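Local atomic coordinates of uncharacterized protein (PDB entry 3FD9), a protein that is the transcriptional anti-activator ExsD, which probably represses the type III secretion regulon by disrupting self-association and DNA binding of the activator ExsA until host contact. Residues A[45-50]-A[79-84]; A[51-56]-A[85-90]; A[109-114]-A[211-216]; A[195-200]-A[207-212]. All coordinates share one frame; numbering follows the deposited sequence.

Interaction 1: residues A[45-50]-A[79-84]; sequences LEQLFR and DDDGWC
W83 turns the NE1 corner of its indole to the side-chain amide of Q47. The hydrogen bond from W83 NE1 to Q47 OE1 is 2.9 Å long and nearly straight, with an N-H...O angle of 169°. Its acceptor lies in the ring plane, but the amide is rotated 50° against the indole, leaving NE1 tilted from the carbonyl plane. Glutamine suits the position because its chain, extended beyond CG, carries a carbonyl oxygen clear of helix 42-50 to the rim of the ring. R44 NH1 donates to that same oxygen, which helps fix the rotation of the amide.

The close packing lies on the benzo side. There W83 CH2 approaches L48 CB at 3.8 Å, while L48 also touches I72 of helix 66-76, and C75 and A76 of that helix touch the indole. C84 fills the angle between ring and helix: its SG sits 3.7 Å above the plane of W83, over the centre, and 3.6 Å from Q47 O. A small, polarisable thiol fits this narrow place well.

Toward solvent the contact thins out. D81 OD2 comes no closer than 4.4 Å to Q47 NE2, and its ion pair with R44 is long and weak. Acidic residues and a glycine are at home on this outer bend, where the chain leaves helix 66-76. D80 OD1 accepts from G82 N at 2.7 Å, forming an Asx turn nested in the type I beta turn from D80 to W83.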
loop_
_atom_site.group_PDB
_atom_site.type_symbol
_atom_site.label_atom_id
_atom_site.label_comp_id
_atom_site.label_asym_id
_atom_site.label_seq_id
_atom_site.Cartn_x
_atom_site.Cartn_y
_atom_site.Cartn_z
ATOM N N LEU A 45 20.893 3.073 -8.044
ATOM C CA LEU A 45 19.697 2.691 -7.311
ATOM C C LEU A 45 19.981 2.479 -5.837
ATOM O O LEU A 45 19.211 2.913 -5.001
ATOM C CB LEU A 45 19.081 1.419 -7.894
ATOM C CG LEU A 45 17.744 1.610 -8.587
ATOM C CD1 LEU A 45 16.948 0.321 -8.484
ATOM C CD2 LEU A 45 16.991 2.733 -7.924
ATOM N N GLU A 46 21.073 1.791 -5.520
ATOM C CA GLU A 46 21.400 1.518 -4.128
ATOM C C GLU A 46 21.870 2.795 -3.448
ATOM O O GLU A 46 21.604 3.009 -2.270
ATOM C CB GLU A 46 22.452 0.411 -4.004
ATOM C CG GLU A 46 23.891 0.887 -4.166
ATOM C CD GLU A 46 24.924 -0.232 -4.020
ATOM O OE1 GLU A 46 24.569 -1.415 -4.232
ATOM O OE2 GLU A 46 26.094 0.079 -3.697
ATOM N N GLN A 47 22.545 3.663 -4.190
ATOM C CA GLN A 47 22.962 4.937 -3.616
ATOM C C GLN A 47 21.752 5.779 -3.281
ATOM O O GLN A 47 21.702 6.425 -2.235
ATOM C CB GLN A 47 23.901 5.703 -4.544
ATOM C CG GLN A 47 25.340 5.230 -4.466
ATOM C CD GLN A 47 26.161 5.700 -5.637
ATOM O OE1 GLN A 47 25.657 6.390 -6.513
ATOM N NE2 GLN A 47 27.436 5.329 -5.662
ATOM N N LEU A 48 20.770 5.765 -4.173
ATOM C CA LEU A 48 19.524 6.471 -3.940
ATOM C C LEU A 48 18.829 5.936 -2.701
ATOM O O LEU A 48 18.312 6.701 -1.895
ATOM C CB LEU A 48 18.593 6.328 -5.139
ATOM C CG LEU A 48 17.156 6.761 -4.851
ATOM C CD1 LEU A 48 17.106 8.278 -4.653
ATOM C CD2 LEU A 48 16.220 6.326 -5.958
ATOM N N PHE A 49 18.820 4.619 -2.543
ATOM C CA PHE A 49 18.055 4.016 -1.466
ATOM C C PHE A 49 18.641 4.347 -0.108
ATOM O O PHE A 49 17.926 4.356 0.888
ATOM C CB PHE A 49 17.934 2.499 -1.643
ATOM C CG PHE A 49 16.995 2.090 -2.746
ATOM C CD1 PHE A 49 17.287 1.012 -3.562
ATOM C CD2 PHE A 49 15.829 2.799 -2.977
ATOM C CE1 PHE A 49 16.422 0.637 -4.585
ATOM C CE2 PHE A 49 14.961 2.433 -3.998
ATOM C CZ PHE A 49 15.258 1.354 -4.801
ATOM N N ARG A 50 19.938 4.632 -0.069
ATOM C CA ARG A 50 20.617 4.893 1.194
ATOM C C ARG A 50 20.814 6.377 1.492
ATOM O O ARG A 50 21.288 6.741 2.572
ATOM C CB ARG A 50 21.962 4.165 1.234
ATOM C CG ARG A 50 21.923 2.836 1.979
ATOM C CD ARG A 50 23.107 1.953 1.622
ATOM N NE ARG A 50 24.286 2.738 1.265
ATOM C CZ ARG A 50 24.824 2.763 0.050
ATOM N NH1 ARG A 50 24.293 2.035 -0.925
ATOM N NH2 ARG A 50 25.897 3.507 -0.190
ATOM N N ASP A 79 26.527 11.883 -12.565
ATOM C CA ASP A 79 27.519 10.812 -12.441
ATOM C C ASP A 79 28.557 11.043 -11.342
ATOM O O ASP A 79 29.414 10.193 -11.099
ATOM C CB ASP A 79 28.196 10.522 -13.783
ATOM C CG ASP A 79 27.297 9.758 -14.731
ATOM O OD1 ASP A 79 26.195 9.356 -14.301
ATOM O OD2 ASP A 79 27.689 9.559 -15.901
ATOM N N ASP A 80 28.482 12.196 -10.691
ATOM C CA ASP A 80 29.242 12.428 -9.475
ATOM C C ASP A 80 28.699 11.465 -8.417
ATOM O O ASP A 80 27.505 11.176 -8.400
ATOM C CB ASP A 80 29.087 13.883 -9.037
ATOM C CG ASP A 80 29.440 14.098 -7.584
ATOM O OD1 ASP A 80 28.511 14.084 -6.748
ATOM O OD2 ASP A 80 30.638 14.290 -7.277
ATOM N N ASP A 81 29.569 10.951 -7.553
ATOM C CA ASP A 81 29.172 9.925 -6.585
ATOM C C ASP A 81 28.433 10.497 -5.379
ATOM O O ASP A 81 27.911 9.755 -4.546
ATOM C CB ASP A 81 30.390 9.125 -6.121
ATOM C CG ASP A 81 30.929 8.215 -7.202
ATOM O OD1 ASP A 81 32.150 7.934 -7.196
ATOM O OD2 ASP A 81 30.129 7.787 -8.061
ATOM N N GLY A 82 28.401 11.819 -5.288
ATOM C CA GLY A 82 27.654 12.488 -4.240
ATOM C C GLY A 82 26.463 13.234 -4.805
ATOM O O GLY A 82 26.075 14.278 -4.284
ATOM N N TRP A 83 25.888 12.685 -5.876
ATOM C CA TRP A 83 24.759 13.297 -6.574
ATOM C C TRP A 83 23.535 13.424 -5.677
ATOM O O TRP A 83 22.770 14.379 -5.793
ATOM C CB TRP A 83 24.409 12.501 -7.826
ATOM C CG TRP A 83 24.060 11.059 -7.567
ATOM C CD1 TRP A 83 24.931 10.018 -7.393
ATOM C CD2 TRP A 83 22.745 10.495 -7.483
ATOM N NE1 TRP A 83 24.238 8.847 -7.193
ATOM C CE2 TRP A 83 22.894 9.114 -7.243
ATOM C CE3 TRP A 83 21.453 11.026 -7.579
ATOM C CZ2 TRP A 83 21.807 8.263 -7.094
ATOM C CZ3 TRP A 83 20.379 10.182 -7.430
ATOM C CH2 TRP A 83 20.558 8.815 -7.192
ATOM N N CYS A 84 23.361 12.463 -4.778
ATOM C CA CYS A 84 22.263 12.498 -3.822
ATOM C C CYS A 84 22.214 13.805 -3.037
ATOM O O CYS A 84 21.157 14.220 -2.567
ATOM C CB CYS A 84 22.388 11.336 -2.845
ATOM S SG CYS A 84 22.266 9.728 -3.612
#

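Interaction 2: residues A[51-56]-A[85-90]; sequences CEWLQQ and AELGDR
L87 lies across one face of the W53 indole, while D89 takes up the ring nitrogen at its edge. The tryptophan can be followed outward from its CB, which is 4.0 Å from L87 CB. CG stands anti to the backbone N (chi1 175°), a torsion that carries the ring off helix 52-60 toward the loop. At the next step W53 CG and CD2 both lie under L87 CB, which forms a CH-pi contact 4.0 Å from the centroid of the five-membered ring. On the benzo side W53 CE3 meets L87 CD1 at 3.5 Å; on the pyrrole side CD1 lies beside L87 O and G88 CA, the main chain itself passing the ring there.

The helix carrying this tryptophan opens with an N-cap: C51 SG accepts from L54 N over 3.6 Å. The loop opposite runs into strand 90-92 of the small parallel sheet, and D89 already shares backbone hydrogen bonds with H251.

At the polar tip W53 NE1 donates to D89 OD2 at 3.0 Å, approaching from above the carboxylate plane and bending to an N-H...O angle of 148°. W53 CZ2 lies 3.8 Å from D89 OD1, the oxygen that R57 NH1 engages in a salt bridge. E68 OE2 is also close to D89 OD1, and the positive charge of R57 would be expected to offset that crowding of negative charge at this buried site.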
loop_
_atom_site.group_PDB
_atom_site.type_symbol
_atom_site.label_atom_id
_atom_site.label_comp_id
_atom_site.label_asym_id
_atom_site.label_seq_id
_atom_site.Cartn_x
_atom_site.Cartn_y
_atom_site.Cartn_z
ATOM N N CYS A 51 20.442 7.234 0.550
ATOM C CA CYS A 51 20.739 8.654 0.695
ATOM C C CYS A 51 19.856 9.340 1.738
ATOM O O CYS A 51 18.745 8.899 2.013
ATOM C CB CYS A 51 20.672 9.363 -0.662
ATOM S SG CYS A 51 19.033 9.837 -1.215
ATOM N N GLU A 52 20.360 10.422 2.317
ATOM C CA GLU A 52 19.676 11.105 3.417
ATOM C C GLU A 52 18.302 11.636 3.047
ATOM O O GLU A 52 17.360 11.511 3.821
ATOM C CB GLU A 52 20.535 12.253 3.949
ATOM C CG GLU A 52 21.642 11.811 4.885
ATOM C CD GLU A 52 21.113 11.420 6.253
ATOM O OE1 GLU A 52 19.891 11.151 6.373
ATOM O OE2 GLU A 52 21.921 11.387 7.210
ATOM N N TRP A 53 18.206 12.247 1.867
ATOM C CA TRP A 53 16.957 12.830 1.370
ATOM C C TRP A 53 15.860 11.791 1.337
ATOM O O TRP A 53 14.812 11.971 1.939
ATOM C CB TRP A 53 17.155 13.417 -0.027
ATOM C CG TRP A 53 15.905 13.938 -0.662
ATOM C CD1 TRP A 53 15.253 15.098 -0.356
ATOM C CD2 TRP A 53 15.163 13.336 -1.734
ATOM N NE1 TRP A 53 14.147 15.249 -1.159
ATOM C CE2 TRP A 53 14.067 14.179 -2.013
ATOM C CE3 TRP A 53 15.310 12.155 -2.475
ATOM C CZ2 TRP A 53 13.128 13.890 -2.997
ATOM C CZ3 TRP A 53 14.378 11.865 -3.456
ATOM C CH2 TRP A 53 13.296 12.732 -3.708
ATOM N N LEU A 54 16.108 10.692 0.642
ATOM C CA LEU A 54 15.091 9.663 0.509
ATOM C C LEU A 54 14.804 9.017 1.864
ATOM O O LEU A 54 13.688 8.581 2.126
ATOM C CB LEU A 54 15.506 8.620 -0.531
ATOM C CG LEU A 54 14.416 7.624 -0.935
ATOM C CD1 LEU A 54 13.125 8.344 -1.323
ATOM C CD2 LEU A 54 14.882 6.722 -2.069
ATOM N N GLN A 55 15.811 8.963 2.727
ATOM C CA GLN A 55 15.636 8.406 4.065
ATOM C C GLN A 55 14.717 9.284 4.914
ATOM O O GLN A 55 13.948 8.791 5.736
ATOM C CB GLN A 55 16.990 8.259 4.760
ATOM C CG GLN A 55 17.897 7.205 4.158
ATOM C CD GLN A 55 17.444 5.805 4.484
ATOM O OE1 GLN A 55 16.623 5.595 5.384
ATOM N NE2 GLN A 55 17.975 4.831 3.752
ATOM N N GLN A 56 14.825 10.591 4.709
ATOM C CA GLN A 56 14.010 11.573 5.402
ATOM C C GLN A 56 12.561 11.421 4.968
ATOM O O GLN A 56 11.651 11.392 5.797
ATOM C CB GLN A 56 14.529 12.978 5.076
ATOM C CG GLN A 56 13.711 14.154 5.612
ATOM C CD GLN A 56 14.453 15.490 5.473
ATOM O OE1 GLN A 56 15.453 15.736 6.157
ATOM N NE2 GLN A 56 13.965 16.353 4.584
ATOM N N ALA A 85 23.365 14.444 -2.883
ATOM C CA ALA A 85 23.459 15.643 -2.070
ATOM C C ALA A 85 22.741 16.819 -2.718
ATOM O O ALA A 85 22.597 17.872 -2.099
ATOM C CB ALA A 85 24.918 15.988 -1.809
ATOM N N GLU A 86 22.297 16.640 -3.959
ATOM C CA GLU A 86 21.623 17.706 -4.698
ATOM C C GLU A 86 20.112 17.572 -4.652
ATOM O O GLU A 86 19.386 18.428 -5.158
ATOM C CB GLU A 86 22.095 17.735 -6.150
ATOM C CG GLU A 86 23.415 18.451 -6.340
ATOM C CD GLU A 86 23.354 19.895 -5.864
ATOM O OE1 GLU A 86 22.393 20.604 -6.249
ATOM O OE2 GLU A 86 24.261 20.323 -5.109
ATOM N N LEU A 87 19.638 16.492 -4.044
ATOM C CA LEU A 87 18.210 16.247 -3.949
ATOM C C LEU A 87 17.594 17.065 -2.829
ATOM O O LEU A 87 18.119 17.105 -1.723
ATOM C CB LEU A 87 17.944 14.764 -3.695
ATOM C CG LEU A 87 18.283 13.830 -4.851
ATOM C CD1 LEU A 87 18.196 12.388 -4.405
ATOM C CD2 LEU A 87 17.356 14.098 -6.002
ATOM N N GLY A 88 16.473 17.711 -3.120
ATOM C CA GLY A 88 15.713 18.427 -2.116
ATOM C C GLY A 88 14.318 18.700 -2.640
ATOM O O GLY A 88 14.003 18.376 -3.790
ATOM N N ASP A 89 13.479 19.295 -1.801
ATOM C CA ASP A 89 12.127 19.633 -2.196
ATOM C C ASP A 89 11.914 21.130 -2.133
ATOM O O ASP A 89 12.576 21.817 -1.366
ATOM C CB ASP A 89 11.128 18.943 -1.278
ATOM C CG ASP A 89 11.215 17.440 -1.357
ATOM O OD1 ASP A 89 10.820 16.875 -2.404
ATOM O OD2 ASP A 89 11.666 16.825 -0.366
ATOM N N ARG A 90 10.998 21.626 -2.955
ATOM C CA ARG A 90 10.532 22.994 -2.844
ATOM C C ARG A 90 9.231 22.895 -2.071
ATOM O O ARG A 90 8.282 22.263 -2.533
ATOM C CB ARG A 90 10.281 23.600 -4.224
ATOM C CG ARG A 90 11.318 23.236 -5.280
ATOM C CD ARG A 90 12.463 24.230 -5.328
ATOM N NE ARG A 90 12.012 25.578 -5.677
ATOM C CZ ARG A 90 12.826 26.606 -5.911
ATOM N NH1 ARG A 90 14.142 26.443 -5.839
ATOM N NH2 ARG A 90 12.324 27.796 -6.220
#

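Interaction 3: residues A[109-114]-A[211-216]; sequences GWWESL and PIPEVL
W111 and P213 meet where helix 96-115 packs against the 3-10 turn that leads into helix 217-223, an apolar contact with no hydrogen bond across it. With W111 CG anti to the backbone N (chi1 179°), the indole is sent off the helix toward the turn. P213 CG rides 3.3 Å above the indole plane, displaced toward the rim, and P213 CB is 3.6 Å from W111 NE1; the compact, rigid ring of proline presents a broad apolar surface to the tryptophan. V215 comes in at the edge instead, its CG1 near the indole plane and 3.7 Å from W111 CD1. L216 CD1 reaches the same carbon, while its other branch, CD2, touches the rim of W110 at CZ3, 4.0 Å away, so one branched leucine serves two tryptophans. On the exposed margin L114 CD1 and V215 CG2 meet tip to tip.

Farther out, W190 packs edge-to-face with W111 and also touches P213 and L216, while W239 stands edge-to-face with W110. Behind the helix, E112 forms salt bridges with R123 and with R38 of the second subunit. The turn itself is held by its own backbone, with L216 N donating to P213 O at 3.1 Å.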
loop_
_atom_site.group_PDB
_atom_site.type_symbol
_atom_site.label_atom_id
_atom_site.label_comp_id
_atom_site.label_asym_id
_atom_site.label_seq_id
_atom_site.Cartn_x
_atom_site.Cartn_y
_atom_site.Cartn_z
ATOM N N GLY A 109 10.016 16.371 17.243
ATOM C CA GLY A 109 10.833 15.206 17.530
ATOM C C GLY A 109 12.194 15.637 18.033
ATOM O O GLY A 109 12.745 15.055 18.962
ATOM N N TRP A 110 12.735 16.672 17.409
ATOM C CA TRP A 110 14.005 17.237 17.832
ATOM C C TRP A 110 13.887 17.847 19.232
ATOM O O TRP A 110 14.639 17.490 20.129
ATOM C CB TRP A 110 14.489 18.274 16.820
ATOM C CG TRP A 110 15.769 18.901 17.199
ATOM C CD1 TRP A 110 17.025 18.467 16.881
ATOM C CD2 TRP A 110 15.940 20.082 17.988
ATOM N NE1 TRP A 110 17.966 19.309 17.422
ATOM C CE2 TRP A 110 17.323 20.309 18.108
ATOM C CE3 TRP A 110 15.059 20.971 18.603
ATOM C CZ2 TRP A 110 17.841 21.386 18.813
ATOM C CZ3 TRP A 110 15.575 22.042 19.306
ATOM C CH2 TRP A 110 16.953 22.238 19.409
ATOM N N TRP A 111 12.939 18.758 19.421
ATOM C CA TRP A 111 12.699 19.331 20.737
ATOM C C TRP A 111 12.641 18.229 21.782
ATOM O O TRP A 111 13.400 18.219 22.742
ATOM C CB TRP A 111 11.394 20.119 20.750
ATOM C CG TRP A 111 11.064 20.721 22.076
ATOM C CD1 TRP A 111 11.717 21.746 22.691
ATOM C CD2 TRP A 111 9.995 20.345 22.953
ATOM N NE1 TRP A 111 11.124 22.035 23.897
ATOM C CE2 TRP A 111 10.065 21.189 24.081
ATOM C CE3 TRP A 111 8.985 19.380 22.895
ATOM C CZ2 TRP A 111 9.167 21.094 25.139
ATOM C CZ3 TRP A 111 8.093 19.290 23.941
ATOM C CH2 TRP A 111 8.189 20.140 25.050
ATOM N N GLU A 112 11.737 17.288 21.576
ATOM C CA GLU A 112 11.586 16.146 22.460
ATOM C C GLU A 112 12.925 15.545 22.915
ATOM O O GLU A 112 13.082 15.185 24.081
ATOM C CB GLU A 112 10.771 15.086 21.735
ATOM C CG GLU A 112 10.164 14.046 22.616
ATOM C CD GLU A 112 9.486 12.980 21.806
ATOM O OE1 GLU A 112 10.095 12.504 20.819
ATOM O OE2 GLU A 112 8.341 12.626 22.150
ATOM N N SER A 113 13.875 15.431 21.986
ATOM C CA SER A 113 15.177 14.822 22.256
ATOM C C SER A 113 16.002 15.612 23.253
ATOM O O SER A 113 16.795 15.030 23.987
ATOM C CB SER A 113 15.990 14.677 20.969
ATOM O OG SER A 113 15.382 13.774 20.066
ATOM N N LEU A 114 15.850 16.934 23.263
ATOM C CA LEU A 114 16.549 17.749 24.249
ATOM C C LEU A 114 16.167 17.297 25.650
ATOM O O LEU A 114 17.029 17.077 26.493
ATOM C CB LEU A 114 16.203 19.226 24.097
ATOM C CG LEU A 114 16.587 19.961 22.819
ATOM C CD1 LEU A 114 16.196 21.422 22.966
ATOM C CD2 LEU A 114 18.082 19.824 22.535
ATOM N N PRO A 211 2.017 29.816 24.414
ATOM C CA PRO A 211 3.439 30.163 24.337
ATOM C C PRO A 211 4.304 28.963 23.964
ATOM O O PRO A 211 4.106 27.876 24.513
ATOM C CB PRO A 211 3.769 30.596 25.775
ATOM C CG PRO A 211 2.501 30.402 26.581
ATOM C CD PRO A 211 1.619 29.507 25.794
ATOM N N ILE A 212 5.264 29.163 23.066
ATOM C CA ILE A 212 6.174 28.090 22.665
ATOM C C ILE A 212 7.433 28.083 23.530
ATOM O O ILE A 212 7.851 29.130 24.018
ATOM C CB ILE A 212 6.585 28.227 21.183
ATOM C CG1 ILE A 212 7.685 29.267 21.030
ATOM C CG2 ILE A 212 5.386 28.611 20.321
ATOM C CD1 ILE A 212 8.558 29.029 19.837
ATOM N N PRO A 213 8.049 26.904 23.716
ATOM C CA PRO A 213 9.272 26.783 24.522
ATOM C C PRO A 213 10.323 27.801 24.099
ATOM O O PRO A 213 10.399 28.116 22.919
ATOM C CB PRO A 213 9.754 25.368 24.205
ATOM C CG PRO A 213 8.511 24.626 23.876
ATOM C CD PRO A 213 7.629 25.609 23.160
ATOM N N GLU A 214 11.119 28.302 25.037
ATOM C CA GLU A 214 12.028 29.404 24.736
ATOM C C GLU A 214 13.103 28.972 23.748
ATOM O O GLU A 214 13.592 29.772 22.953
ATOM C CB GLU A 214 12.659 29.953 26.020
ATOM C CG GLU A 214 12.927 31.464 26.003
ATOM C CD GLU A 214 14.241 31.843 25.319
ATOM O OE1 GLU A 214 15.308 31.340 25.741
ATOM O OE2 GLU A 214 14.211 32.663 24.371
ATOM N N VAL A 215 13.453 27.694 23.795
ATOM C CA VAL A 215 14.513 27.149 22.956
ATOM C C VAL A 215 14.108 27.046 21.481
ATOM O O VAL A 215 14.906 26.664 20.630
ATOM C CB VAL A 215 14.930 25.757 23.452
ATOM C CG1 VAL A 215 13.872 24.721 23.079
ATOM C CG2 VAL A 215 16.304 25.369 22.891
ATOM N N LEU A 216 12.863 27.386 21.178
ATOM C CA LEU A 216 12.375 27.291 19.809
ATOM C C LEU A 216 12.056 28.672 19.263
ATOM O O LEU A 216 11.542 28.805 18.154
ATOM C CB LEU A 216 11.133 26.388 19.732
ATOM C CG LEU A 216 11.287 24.916 20.120
ATOM C CD1 LEU A 216 9.942 24.225 20.124
ATOM C CD2 LEU A 216 12.228 24.207 19.193
#

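Interaction 4: residues A[195-200]-A[207-212]; sequences RGMATL and AGFEPI
A helix followed by a tight return of the chain brings two glycines together: G196 on helix 193-203 faces G208 in the 3-10 segment 207-209. Having no side chain, both let the backbones approach closely. F209 exploits this by laying its ring on the helix backbone, where G196 CA makes a CH-pi contact 3.5 Å from the ring centroid and 8° from the ring normal. G196 O lies over the same face, and M197 CE meets the ring edge at CZ, 3.8 Å away; the flexible selenomethionine chain, bent at chi2 and chi3, curls round to get there.

R195 clasps the turn from its exposed side. A bend at chi3 (66°) swings the guanidinium round so that it grips G208 O side-on with two nitrogens, NE at 2.9 Å and NH2 at 3.1 Å. The oxygen lies in the guanidinium plane, yet only NE approaches near the carbonyl plane; NH2 comes from well above it. A water receives a weak bond from G208 N at 3.2 Å and donates to G196 O, bridging the two backbones.

Around this pairing, L104 of helix 96-115 packs on M197, L200 and F209, and M39 of the second subunit also touches M197. W193 meets the F209 ring and W190 NE1 donates to F209 O, while E210 and I212 lie against W220 of helix 217-223.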
loop_
_atom_site.group_PDB
_atom_site.type_symbol
_atom_site.label_atom_id
_atom_site.label_comp_id
_atom_site.label_asym_id
_atom_site.label_seq_id
_atom_site.Cartn_x
_atom_site.Cartn_y
_atom_site.Cartn_z
ATOM N N ARG A 195 -3.495 22.078 21.422
ATOM C CA ARG A 195 -4.349 23.157 20.965
ATOM C C ARG A 195 -3.853 23.755 19.659
ATOM O O ARG A 195 -4.633 23.973 18.728
ATOM C CB ARG A 195 -4.441 24.250 22.023
ATOM C CG ARG A 195 -5.494 25.305 21.710
ATOM C CD ARG A 195 -5.410 26.473 22.673
ATOM N NE ARG A 195 -4.161 27.211 22.521
ATOM C CZ ARG A 195 -3.939 28.412 23.040
ATOM N NH1 ARG A 195 -4.887 29.015 23.745
ATOM N NH2 ARG A 195 -2.771 29.012 22.850
ATOM N N GLY A 196 -2.554 24.023 19.599
ATOM C CA GLY A 196 -1.959 24.625 18.425
ATOM C C GLY A 196 -2.174 23.793 17.183
ATOM O O GLY A 196 -2.435 24.330 16.100
HETATM N N MSE A 197 -2.073 22.476 17.337
HETATM C CA MSE A 197 -2.207 21.575 16.201
HETATM C C MSE A 197 -3.651 21.515 15.712
HETATM O O MSE A 197 -3.904 21.472 14.515
HETATM C CB MSE A 197 -1.704 20.178 16.561
HETATM C CG MSE A 197 -1.727 19.188 15.410
HETATM SE SE MSE A 197 -0.567 19.704 13.900
HETATM C CE MSE A 197 1.165 19.822 14.823
ATOM N N ALA A 198 -4.594 21.516 16.649
ATOM C CA ALA A 198 -6.012 21.541 16.312
ATOM C C ALA A 198 -6.359 22.795 15.524
ATOM O O ALA A 198 -7.059 22.739 14.510
ATOM C CB ALA A 198 -6.849 21.479 17.574
ATOM N N THR A 199 -5.861 23.930 15.997
ATOM C CA THR A 199 -6.147 25.208 15.363
ATOM C C THR A 199 -5.605 25.274 13.945
ATOM O O THR A 199 -6.321 25.630 13.019
ATOM C CB THR A 199 -5.554 26.360 16.155
ATOM O OG1 THR A 199 -6.193 26.427 17.437
ATOM C CG2 THR A 199 -5.746 27.670 15.403
ATOM N N LEU A 200 -4.335 24.937 13.777
ATOM C CA LEU A 200 -3.747 24.907 12.451
ATOM C C LEU A 200 -4.569 24.017 11.516
ATOM O O LEU A 200 -4.761 24.325 10.338
ATOM C CB LEU A 200 -2.317 24.395 12.529
ATOM C CG LEU A 200 -1.666 24.167 11.169
ATOM C CD1 LEU A 200 -1.614 25.478 10.411
ATOM C CD2 LEU A 200 -0.274 23.561 11.325
ATOM N N ALA A 207 -1.324 30.360 15.855
ATOM C CA ALA A 207 -1.487 31.064 17.125
ATOM C C ALA A 207 -1.735 30.124 18.306
ATOM O O ALA A 207 -1.311 30.396 19.426
ATOM C CB ALA A 207 -2.604 32.094 17.015
ATOM N N GLY A 208 -2.422 29.017 18.048
ATOM C CA GLY A 208 -2.804 28.096 19.100
ATOM C C GLY A 208 -1.633 27.458 19.820
ATOM O O GLY A 208 -1.814 26.868 20.879
ATOM N N PHE A 209 -0.435 27.568 19.249
ATOM C CA PHE A 209 0.743 26.887 19.791
ATOM C C PHE A 209 1.398 27.645 20.936
ATOM O O PHE A 209 2.072 27.043 21.773
ATOM C CB PHE A 209 1.799 26.656 18.704
ATOM C CG PHE A 209 1.499 25.512 17.795
ATOM C CD1 PHE A 209 1.650 24.211 18.231
ATOM C CD2 PHE A 209 1.090 25.737 16.491
ATOM C CE1 PHE A 209 1.381 23.152 17.389
ATOM C CE2 PHE A 209 0.819 24.696 15.644
ATOM C CZ PHE A 209 0.958 23.397 16.087
ATOM N N GLU A 210 1.233 28.963 20.962
ATOM C CA GLU A 210 1.906 29.764 21.975
ATOM C C GLU A 210 1.224 29.674 23.338
ATOM O O GLU A 210 0.009 29.472 23.425
ATOM C CB GLU A 210 2.083 31.213 21.518
ATOM C CG GLU A 210 0.926 31.789 20.729
ATOM C CD GLU A 210 1.398 32.765 19.661
ATOM O OE1 GLU A 210 2.451 32.497 19.037
ATOM O OE2 GLU A 210 0.716 33.793 19.439
ATOM N N PRO A 211 2.017 29.816 24.414
ATOM C CA PRO A 211 3.439 30.163 24.337
ATOM C C PRO A 211 4.304 28.963 23.964
ATOM O O PRO A 211 4.106 27.876 24.513
ATOM C CB PRO A 211 3.769 30.596 25.775
ATOM C CG PRO A 211 2.501 30.402 26.581
ATOM C CD PRO A 211 1.619 29.507 25.794
ATOM N N ILE A 212 5.264 29.163 23.066
ATOM C CA ILE A 212 6.174 28.090 22.665
ATOM C C ILE A 212 7.433 28.083 23.530
ATOM O O ILE A 212 7.851 29.130 24.018
ATOM C CB ILE A 212 6.585 28.227 21.183
ATOM C CG1 ILE A 212 7.685 29.267 21.030
ATOM C CG2 ILE A 212 5.386 28.611 20.321
ATOM C CD1 ILE A 212 8.558 29.029 19.837
HETATM O O HOH W 1 -2.178 26.997 15.634
#

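In the fold
Interactions 1 and 2 join consecutive helices of the N-terminal region, 42-50 and 52-60, to the same loop after helix 66-76; they touch through C84 and C51. Each uses a tryptophan NE1 as donor, but partly buried interaction 1 spends it on a neutral amide, whereas buried interaction 2 spends it on a carboxylate. Interactions 3 and 4 share P211 and I212, with centres about 14 Å apart, and tie overlapping parts of one loop to helices 96-115 and 193-203. Both are partly buried: interaction 3 is wholly apolar across its interface, and interaction 4 adds an arginine clasp and a water. The centres of interactions 1 and 4 are about 39 Å apart.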